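Neurotoxin (PDB 2QN0) is the light-chain zinc protease of botulinum neurotoxin type C, which probably cleaves neuronal SNARE proteins and so blocks transmitter release. Local coordinates at residues Lys95-Arg100 with Ile226-Leu231; Glu230-Met235 with Phe361-Ile366; Tyr271-Pro276 with Gln370-Tyr375. All blocks are in the same frame, centred on the assembly; numbering follows the deposited sequence.

Overall arrangement
Helix 223-238 joins interactions 1 and 2, which share E230 and L231 and whose centres lie about 7 Å apart. M228 of interaction 1 also meets Y363 of interaction 2, its CE 3.6 Å from Y363 CG. Interaction 3 is centred about 9 Å from interaction 2. There F361 N probably bonds to F273 O (2.8 Å) and N232 ND2 to A272 O (3.0 Å). Interactions 1 and 3 are about 15 Å apart between centres, yet they meet at H229, whose CE1 is 3.7 Å from Y375 CE1. All three bear on the zinc site of H229, H233 and E269: helix 223-238 supplies both histidines, and the Y375 side chain comes to about 4 Å from the zinc at nearest atoms.

Interaction 1 (Lys95-Arg100 with Ile226-Leu231); sequences KRINSR and ILMHEL. With ZN (zinc ion), chain B.
I97 meets the zinc-site helix through apolar contacts with L227, M228 and L231. Its CD1 lies 3.6 Å from M228 CG and 3.8 Å from L227 CD2, with L231 CD1 slightly farther off. CG1 stands beside the backbone N (chi1 -69°) and the chain then runs straight on, which carries CD1 to M228 CG, L227 and L231, while CG2 meets the end of the M228 chain. The M228 side chain slides past in the opposite direction and bends at its last torsion (87°), bringing CE to 3.9 Å from I97 CG2. A branched isoleucine suits this place because it offers two arms to the long, flexible methionine.

I224 also touches I97, so I97 sits as a single knob over I224, L227, M228 and L231, in the manner of knobs-into-holes packing. I97 belongs to helix 80-97 and opens a type I turn that runs to R100.

The polar bonds lie to the side of this apolar contact. In the turn, S99 OG gives a bond of 2.6 Å to a lone pair of R96 O, which also accepts from S99 N. In 226-231, H229 NE2 binds zinc at 2.1 Å, and the zinc-bound water donates to E230 OE2 over 2.6 Å.

Interaction 2 (Glu230-Met235 with Phe361-Ile366); sequences ELNHAM and FNYAKI. With ZN (zinc ion), chain B.
The hydroxyl of Y363 donates a 2.7 Å hydrogen bond from its OH to N232 OD1. It arrives in the plane of the amide carbonyl, at a C=O...donor angle of 137°, and so uses a lone pair. The two side chains reach out from opposite directions to close a wide gap, for even the nearest CA atoms, those of N232 and Y363, are 10.8 Å apart. A tyrosine suits the place because its long, rigid ring spans most of that distance and ends in a donor.

The amide is not stacked on the ring. OD1 lies at the ring edge near its plane, and the two planes are turned 43° against each other. Y363 CE2 is 3.4 Å from both N232 OD1 and N232 ND2, so this corner of the ring abuts the whole amide head. CG of N232 stands beside its own backbone N (chi1 -70°), directing the amide toward helix 360-366. At its other end, ND2 gives a hydrogen bond to A272 O. With both ends engaged, the rotation of the buried amide is fixed, which is what asparagine, donor and acceptor in one flat group, can offer.

N232 is the second of the two variable positions (LN) of the HExxH motif, here HELNH, whose helix with E269 forms a gluzincin-type zinc site. On the next position H233 NE2 binds zinc at 2.1 Å, its ring meeting that of H229. Around the Y363 ring, L225, M228, I102 and F358 supply apolar cover, leaving the hydroxyl to N232.

Interaction 3 (Tyr271-Pro276 with Gln370-Tyr375); sequences YAFGGP and QNRKIY
F273 points its side chain at the irregular loop 370-375, starting with CB, which lies 4.1 Å from Y375 CB. With CG anti to the backbone N (chi1 -175°), the ring swings out so that one face turns to the backbone of Y375. CG is 3.8 Å from Y375 CB, whose C-H group makes a CH-pi contact over the ring face, 26° off the normal. Y375 N sits over the centre of the same face, 3.5 Å above the plane. CE1 meets R372 NE at 3.8 Å, with the guanidinium plane turned 76° from the ring, while CE2 nears the I374 backbone. The tip, CZ, faces K373 O at 3.5 Å and R372 O at 3.6 Å, both at the ring edge. A flat phenylalanine can thus accept backbone over its face and carbonyl oxygens round its rim.

R372 NE forms a salt bridge and N371 ND2 a hydrogen bond with E360 OE2. The Y375 side chain lies beside H229, about 4 Å from the zinc at nearest atoms, so the loop borders the active site. F273 ends helix 267-273, bonded through its backbone to F361 of helix 360-366, while R372 touches H229 of helix 223-238 and Y202 of strand 201-202.

Interaction 1 (Lys95-Arg100 with Ile226-Leu231)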
loop_
_atom_site.group_PDB
_atom_site.type_symbol
_atom_site.label_atom_id
_atom_site.label_comp_id
_atom_site.label_asym_id
_atom_site.label_seq_id
_atom_site.Cartn_x
_atom_site.Cartn_y
_atom_site.Cartn_z
ATOM N N LYS A 95 -9.272 6.491 8.758
ATOM C CA LYS A 95 -9.566 7.181 10.012
ATOM C C LYS A 95 -9.097 6.335 11.199
ATOM O O LYS A 95 -8.563 6.859 12.178
ATOM C CB LYS A 95 -11.070 7.456 10.130
ATOM C CG LYS A 95 -11.593 8.506 9.154
ATOM C CD LYS A 95 -13.099 8.680 9.336
ATOM C CE LYS A 95 -13.692 9.677 8.361
ATOM N NZ LYS A 95 -15.169 9.792 8.572
ATOM N N ARG A 96 -9.291 5.023 11.111
ATOM C CA ARG A 96 -8.871 4.138 12.192
ATOM C C ARG A 96 -7.348 4.092 12.252
ATOM O O ARG A 96 -6.759 4.115 13.329
ATOM C CB ARG A 96 -9.450 2.730 11.995
ATOM C CG ARG A 96 -9.064 1.735 13.089
ATOM C CD ARG A 96 -10.052 0.575 13.136
ATOM N NE ARG A 96 -9.500 -0.631 13.755
ATOM C CZ ARG A 96 -9.059 -0.716 15.007
ATOM N NH1 ARG A 96 -9.094 0.341 15.808
ATOM N NH2 ARG A 96 -8.584 -1.871 15.461
ATOM N N ILE A 97 -6.709 4.039 11.091
ATOM C CA ILE A 97 -5.251 4.023 11.050
ATOM C C ILE A 97 -4.744 5.314 11.695
ATOM O O ILE A 97 -3.792 5.308 12.476
ATOM C CB ILE A 97 -4.742 3.934 9.589
ATOM C CG1 ILE A 97 -5.064 2.550 9.017
ATOM C CG2 ILE A 97 -3.232 4.196 9.536
ATOM C CD1 ILE A 97 -4.816 2.419 7.520
ATOM N N ASN A 98 -5.420 6.414 11.377
ATOM C CA ASN A 98 -5.067 7.740 11.872
ATOM C C ASN A 98 -5.337 7.944 13.363
ATOM O O ASN A 98 -4.943 8.964 13.930
ATOM C CB ASN A 98 -5.833 8.793 11.057
ATOM C CG ASN A 98 -5.230 10.180 11.168
ATOM O OD1 ASN A 98 -4.009 10.341 11.177
ATOM N ND2 ASN A 98 -6.087 11.195 11.221
ATOM N N SER A 99 -5.997 6.978 14.000
ATOM C CA SER A 99 -6.322 7.095 15.419
ATOM C C SER A 99 -5.144 6.829 16.361
ATOM O O SER A 99 -5.228 7.129 17.551
ATOM C CB SER A 99 -7.497 6.173 15.780
ATOM O OG SER A 99 -7.115 4.806 15.793
ATOM N N ARG A 100 -4.059 6.253 15.840
ATOM C CA ARG A 100 -2.862 5.997 16.647
ATOM C C ARG A 100 -1.717 6.810 16.051
ATOM O O ARG A 100 -1.666 7.026 14.842
ATOM C CB ARG A 100 -2.479 4.510 16.644
ATOM C CG ARG A 100 -3.592 3.562 17.064
ATOM C CD ARG A 100 -4.239 3.974 18.358
ATOM N NE ARG A 100 -5.469 3.227 18.601
ATOM C CZ ARG A 100 -5.524 2.010 19.129
ATOM N NH1 ARG A 100 -4.409 1.385 19.485
ATOM N NH2 ARG A 100 -6.701 1.419 19.304
ATOM N N ILE A 226 -4.410 -5.265 6.953
ATOM C CA ILE A 226 -4.302 -5.711 5.573
ATOM C C ILE A 226 -3.893 -4.493 4.742
ATOM O O ILE A 226 -3.012 -4.571 3.881
ATOM C CB ILE A 226 -5.655 -6.260 5.061
ATOM C CG1 ILE A 226 -6.060 -7.488 5.884
ATOM C CG2 ILE A 226 -5.550 -6.616 3.584
ATOM C CD1 ILE A 226 -7.407 -8.090 5.489
ATOM N N LEU A 227 -4.529 -3.357 5.018
ATOM C CA LEU A 227 -4.225 -2.126 4.301
ATOM C C LEU A 227 -2.865 -1.546 4.705
ATOM O O LEU A 227 -2.060 -1.180 3.843
ATOM C CB LEU A 227 -5.333 -1.088 4.546
ATOM C CG LEU A 227 -5.140 0.320 3.969
ATOM C CD1 LEU A 227 -4.916 0.248 2.462
ATOM C CD2 LEU A 227 -6.375 1.169 4.288
ATOM N N MET A 228 -2.603 -1.469 6.006
ATOM C CA MET A 228 -1.330 -0.922 6.478
ATOM C C MET A 228 -0.155 -1.738 5.953
ATOM O O MET A 228 0.915 -1.191 5.696
ATOM C CB MET A 228 -1.298 -0.867 8.005
ATOM C CG MET A 228 -2.183 0.242 8.580
ATOM S SD MET A 228 -2.172 0.321 10.373
ATOM C CE MET A 228 -0.754 1.378 10.662
ATOM N N HIS A 229 -0.353 -3.044 5.796
ATOM C CA HIS A 229 0.705 -3.897 5.261
ATOM C C HIS A 229 1.091 -3.379 3.873
ATOM O O HIS A 229 2.279 -3.234 3.565
ATOM C CB HIS A 229 0.226 -5.350 5.161
ATOM C CG HIS A 229 1.187 -6.256 4.455
ATOM N ND1 HIS A 229 1.993 -7.153 5.123
ATOM C CD2 HIS A 229 1.478 -6.396 3.140
ATOM C CE1 HIS A 229 2.734 -7.811 4.250
ATOM N NE2 HIS A 229 2.441 -7.370 3.040
ATOM N N GLU A 230 0.096 -3.090 3.034
ATOM C CA GLU A 230 0.386 -2.578 1.697
ATOM C C GLU A 230 0.971 -1.168 1.774
ATOM O O GLU A 230 1.808 -0.794 0.950
ATOM C CB GLU A 230 -0.877 -2.567 0.817
ATOM C CG GLU A 230 -1.465 -3.953 0.504
ATOM C CD GLU A 230 -0.436 -4.950 -0.023
ATOM O OE1 GLU A 230 0.381 -4.585 -0.899
ATOM O OE2 GLU A 230 -0.458 -6.112 0.431
ATOM N N LEU A 231 0.541 -0.379 2.756
ATOM C CA LEU A 231 1.085 0.971 2.902
ATOM C C LEU A 231 2.584 0.883 3.213
ATOM O O LEU A 231 3.343 1.807 2.921
ATOM C CB LEU A 231 0.353 1.745 4.009
ATOM C CG LEU A 231 -1.121 2.082 3.717
ATOM C CD1 LEU A 231 -1.709 2.863 4.894
ATOM C CD2 LEU A 231 -1.227 2.907 2.432
HETATM ZN ZN ZN B . 3.101 -7.629 1.065
HETATM O O HOH W 1 1.426 -7.768 -0.162
#

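Interaction 2 (Glu230-Met235 with Phe361-Ile366)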
loop_
_atom_site.group_PDB
_atom_site.type_symbol
_atom_site.label_atom_id
_atom_site.label_comp_id
_atom_site.label_asym_id
_atom_site.label_seq_id
_atom_site.Cartn_x
_atom_site.Cartn_y
_atom_site.Cartn_z
ATOM N N GLU A 230 0.096 -3.090 3.034
ATOM C CA GLU A 230 0.386 -2.578 1.697
ATOM C C GLU A 230 0.971 -1.168 1.774
ATOM O O GLU A 230 1.808 -0.794 0.950
ATOM C CB GLU A 230 -0.877 -2.567 0.817
ATOM C CG GLU A 230 -1.465 -3.953 0.504
ATOM C CD GLU A 230 -0.436 -4.950 -0.023
ATOM O OE1 GLU A 230 0.381 -4.585 -0.899
ATOM O OE2 GLU A 230 -0.458 -6.112 0.431
ATOM N N LEU A 231 0.541 -0.379 2.756
ATOM C CA LEU A 231 1.085 0.971 2.902
ATOM C C LEU A 231 2.584 0.883 3.213
ATOM O O LEU A 231 3.343 1.807 2.921
ATOM C CB LEU A 231 0.353 1.745 4.009
ATOM C CG LEU A 231 -1.121 2.082 3.717
ATOM C CD1 LEU A 231 -1.709 2.863 4.894
ATOM C CD2 LEU A 231 -1.227 2.907 2.432
ATOM N N ASN A 232 3.011 -0.229 3.807
ATOM C CA ASN A 232 4.435 -0.402 4.098
ATOM C C ASN A 232 5.194 -0.578 2.789
ATOM O O ASN A 232 6.301 -0.061 2.635
ATOM C CB ASN A 232 4.665 -1.604 5.017
ATOM C CG ASN A 232 4.150 -1.358 6.420
ATOM O OD1 ASN A 232 3.967 -0.209 6.827
ATOM N ND2 ASN A 232 3.927 -2.429 7.172
ATOM N N HIS A 233 4.619 -1.324 1.849
ATOM C CA HIS A 233 5.269 -1.487 0.551
ATOM C C HIS A 233 5.362 -0.103 -0.089
ATOM O O HIS A 233 6.375 0.243 -0.699
ATOM C CB HIS A 233 4.465 -2.414 -0.363
ATOM C CG HIS A 233 4.553 -3.858 0.016
ATOM N ND1 HIS A 233 5.758 -4.516 0.167
ATOM C CD2 HIS A 233 3.589 -4.780 0.249
ATOM C CE1 HIS A 233 5.531 -5.781 0.472
ATOM N NE2 HIS A 233 4.223 -5.966 0.528
ATOM N N ALA A 234 4.300 0.689 0.060
ATOM C CA ALA A 234 4.276 2.040 -0.508
ATOM C C ALA A 234 5.351 2.914 0.123
ATOM O O ALA A 234 5.939 3.767 -0.548
ATOM C CB ALA A 234 2.892 2.679 -0.312
ATOM N N MET A 235 5.601 2.717 1.416
ATOM C CA MET A 235 6.641 3.483 2.100
ATOM C C MET A 235 8.001 3.141 1.496
ATOM O O MET A 235 8.806 4.028 1.199
ATOM C CB MET A 235 6.646 3.159 3.597
ATOM C CG MET A 235 5.535 3.832 4.384
ATOM S SD MET A 235 5.868 5.590 4.674
ATOM C CE MET A 235 6.712 5.515 6.246
ATOM N N PHE A 361 3.688 -6.357 11.865
ATOM C CA PHE A 361 3.924 -6.978 13.163
ATOM C C PHE A 361 3.867 -5.953 14.297
ATOM O O PHE A 361 3.275 -6.203 15.348
ATOM C CB PHE A 361 5.297 -7.658 13.158
ATOM C CG PHE A 361 5.557 -8.510 14.367
ATOM C CD1 PHE A 361 5.083 -9.817 14.427
ATOM C CD2 PHE A 361 6.265 -8.002 15.450
ATOM C CE1 PHE A 361 5.312 -10.608 15.553
ATOM C CE2 PHE A 361 6.497 -8.784 16.579
ATOM C CZ PHE A 361 6.020 -10.089 16.628
ATOM N N ASN A 362 4.493 -4.801 14.083
ATOM C CA ASN A 362 4.512 -3.752 15.093
ATOM C C ASN A 362 3.127 -3.118 15.220
ATOM O O ASN A 362 2.678 -2.816 16.325
ATOM C CB ASN A 362 5.564 -2.697 14.726
ATOM C CG ASN A 362 5.893 -1.766 15.878
ATOM O OD1 ASN A 362 5.790 -2.145 17.048
ATOM N ND2 ASN A 362 6.313 -0.543 15.553
ATOM N N TYR A 363 2.439 -2.933 14.097
ATOM C CA TYR A 363 1.103 -2.336 14.152
ATOM C C TYR A 363 0.148 -3.198 14.979
ATOM O O TYR A 363 -0.662 -2.673 15.741
ATOM C CB TYR A 363 0.512 -2.152 12.748
ATOM C CG TYR A 363 1.354 -1.320 11.803
ATOM C CD1 TYR A 363 2.150 -0.274 12.274
ATOM C CD2 TYR A 363 1.334 -1.564 10.431
ATOM C CE1 TYR A 363 2.908 0.506 11.396
ATOM C CE2 TYR A 363 2.079 -0.790 9.550
ATOM C CZ TYR A 363 2.865 0.241 10.039
ATOM O OH TYR A 363 3.606 1.003 9.160
ATOM N N ALA A 364 0.238 -4.517 14.831
ATOM C CA ALA A 364 -0.646 -5.416 15.574
ATOM C C ALA A 364 -0.538 -5.165 17.073
ATOM O O ALA A 364 -1.541 -5.183 17.787
ATOM C CB ALA A 364 -0.313 -6.877 15.259
ATOM N N LYS A 365 0.681 -4.932 17.548
ATOM C CA LYS A 365 0.899 -4.664 18.963
ATOM C C LYS A 365 0.378 -3.281 19.344
ATOM O O LYS A 365 -0.317 -3.121 20.348
ATOM C CB LYS A 365 2.392 -4.744 19.298
ATOM C CG LYS A 365 2.988 -6.136 19.146
ATOM C CD LYS A 365 4.465 -6.161 19.526
ATOM C CE LYS A 365 5.305 -5.306 18.588
ATOM N NZ LYS A 365 6.754 -5.349 18.942
ATOM N N ILE A 366 0.709 -2.282 18.535
ATOM C CA ILE A 366 0.292 -0.912 18.815
ATOM C C ILE A 366 -1.221 -0.693 18.791
ATOM O O ILE A 366 -1.760 0.010 19.650
ATOM C CB ILE A 366 0.987 0.065 17.844
ATOM C CG1 ILE A 366 2.498 0.032 18.099
ATOM C CG2 ILE A 366 0.441 1.483 18.032
ATOM C CD1 ILE A 366 3.312 0.822 17.100
HETATM ZN ZN ZN B . 3.101 -7.629 1.065
HETATM O O HOH W 1 1.426 -7.768 -0.162
#

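Interaction 3 (Tyr271-Pro276 with Gln370-Tyr375)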
loop_
_atom_site.group_PDB
_atom_site.type_symbol
_atom_site.label_atom_id
_atom_site.label_comp_id
_atom_site.label_asym_id
_atom_site.label_seq_id
_atom_site.Cartn_x
_atom_site.Cartn_y
_atom_site.Cartn_z
ATOM N N TYR A 271 10.050 -7.587 5.113
ATOM C CA TYR A 271 10.151 -6.265 5.718
ATOM C C TYR A 271 8.780 -5.644 5.969
ATOM O O TYR A 271 8.564 -5.007 6.999
ATOM C CB TYR A 271 10.992 -5.330 4.851
ATOM C CG TYR A 271 12.481 -5.457 5.117
ATOM C CD1 TYR A 271 12.972 -5.501 6.423
ATOM C CD2 TYR A 271 13.396 -5.504 4.067
ATOM C CE1 TYR A 271 14.348 -5.586 6.677
ATOM C CE2 TYR A 271 14.768 -5.588 4.309
ATOM C CZ TYR A 271 15.235 -5.626 5.613
ATOM O OH TYR A 271 16.591 -5.689 5.844
ATOM N N ALA A 272 7.855 -5.830 5.034
ATOM C CA ALA A 272 6.508 -5.280 5.202
ATOM C C ALA A 272 5.833 -5.900 6.432
ATOM O O ALA A 272 5.109 -5.223 7.170
ATOM C CB ALA A 272 5.675 -5.545 3.953
ATOM N N PHE A 273 6.073 -7.190 6.655
ATOM C CA PHE A 273 5.490 -7.870 7.806
ATOM C C PHE A 273 6.268 -7.509 9.071
ATOM O O PHE A 273 5.683 -7.110 10.077
ATOM C CB PHE A 273 5.498 -9.389 7.608
ATOM C CG PHE A 273 4.805 -10.132 8.714
ATOM C CD1 PHE A 273 3.414 -10.125 8.809
ATOM C CD2 PHE A 273 5.542 -10.773 9.706
ATOM C CE1 PHE A 273 2.769 -10.744 9.885
ATOM C CE2 PHE A 273 4.907 -11.393 10.786
ATOM C CZ PHE A 273 3.517 -11.376 10.873
ATOM N N GLY A 274 7.589 -7.664 9.020
ATOM C CA GLY A 274 8.416 -7.315 10.160
ATOM C C GLY A 274 8.505 -8.352 11.265
ATOM O O GLY A 274 8.161 -9.517 11.076
ATOM N N GLY A 275 8.969 -7.917 12.431
ATOM C CA GLY A 275 9.107 -8.825 13.557
ATOM C C GLY A 275 10.312 -9.742 13.411
ATOM O O GLY A 275 11.198 -9.471 12.604
ATOM N N PRO A 276 10.372 -10.840 14.181
ATOM C CA PRO A 276 11.471 -11.817 14.154
ATOM C C PRO A 276 11.759 -12.384 12.763
ATOM O O PRO A 276 12.872 -12.835 12.484
ATOM C CB PRO A 276 10.991 -12.899 15.120
ATOM C CG PRO A 276 10.167 -12.137 16.095
ATOM C CD PRO A 276 9.384 -11.194 15.214
ATOM N N GLN A 370 -5.578 -8.835 17.401
ATOM C CA GLN A 370 -5.050 -10.171 17.175
ATOM C C GLN A 370 -4.557 -10.163 15.736
ATOM O O GLN A 370 -5.111 -9.456 14.895
ATOM C CB GLN A 370 -6.163 -11.213 17.334
ATOM C CG GLN A 370 -5.718 -12.660 17.145
ATOM C CD GLN A 370 -4.688 -13.089 18.175
ATOM O OE1 GLN A 370 -3.565 -12.584 18.191
ATOM N NE2 GLN A 370 -5.070 -14.025 19.047
ATOM N N ASN A 371 -3.518 -10.938 15.445
ATOM C CA ASN A 371 -3.004 -10.990 14.086
ATOM C C ASN A 371 -2.178 -12.249 13.870
ATOM O O ASN A 371 -1.782 -12.915 14.826
ATOM C CB ASN A 371 -2.151 -9.748 13.786
ATOM C CG ASN A 371 -1.832 -9.605 12.306
ATOM O OD1 ASN A 371 -2.703 -9.786 11.456
ATOM N ND2 ASN A 371 -0.584 -9.260 11.991
ATOM N N ARG A 372 -1.928 -12.573 12.606
ATOM C CA ARG A 372 -1.134 -13.746 12.273
ATOM C C ARG A 372 0.242 -13.581 12.907
ATOM O O ARG A 372 0.770 -12.474 12.980
ATOM C CB ARG A 372 -1.015 -13.882 10.752
ATOM C CG ARG A 372 -0.530 -12.624 10.039
ATOM C CD ARG A 372 -0.590 -12.795 8.524
ATOM N NE ARG A 372 -0.270 -11.557 7.813
ATOM C CZ ARG A 372 -0.334 -11.416 6.491
ATOM N NH1 ARG A 372 -0.705 -12.438 5.730
ATOM N NH2 ARG A 372 -0.033 -10.249 5.928
ATOM N N LYS A 373 0.815 -14.682 13.381
ATOM C CA LYS A 373 2.124 -14.641 14.015
ATOM C C LYS A 373 3.242 -14.452 12.992
ATOM O O LYS A 373 4.255 -13.810 13.279
ATOM C CB LYS A 373 2.359 -15.926 14.804
ATOM C CG LYS A 373 3.642 -15.924 15.619
ATOM C CD LYS A 373 3.748 -17.191 16.448
ATOM C CE LYS A 373 5.017 -17.201 17.282
ATOM N NZ LYS A 373 5.118 -18.455 18.081
ATOM N N ILE A 374 3.056 -15.025 11.809
ATOM C CA ILE A 374 4.034 -14.917 10.730
ATOM C C ILE A 374 3.314 -14.640 9.420
ATOM O O ILE A 374 2.128 -14.942 9.277
ATOM C CB ILE A 374 4.864 -16.218 10.561
ATOM C CG1 ILE A 374 3.935 -17.430 10.500
ATOM C CG2 ILE A 374 5.873 -16.343 11.698
ATOM C CD1 ILE A 374 4.649 -18.731 10.154
ATOM N N TYR A 375 4.034 -14.068 8.462
ATOM C CA TYR A 375 3.450 -13.754 7.163
ATOM C C TYR A 375 2.925 -15.021 6.483
ATOM O O TYR A 375 1.897 -14.993 5.809
ATOM C CB TYR A 375 4.494 -13.081 6.269
ATOM C CG TYR A 375 3.979 -12.732 4.893
ATOM C CD1 TYR A 375 3.044 -11.713 4.712
ATOM C CD2 TYR A 375 4.417 -13.432 3.767
ATOM C CE1 TYR A 375 2.557 -11.397 3.439
ATOM C CE2 TYR A 375 3.939 -13.123 2.494
ATOM C CZ TYR A 375 3.009 -12.104 2.338
ATOM O OH TYR A 375 2.535 -11.794 1.083
#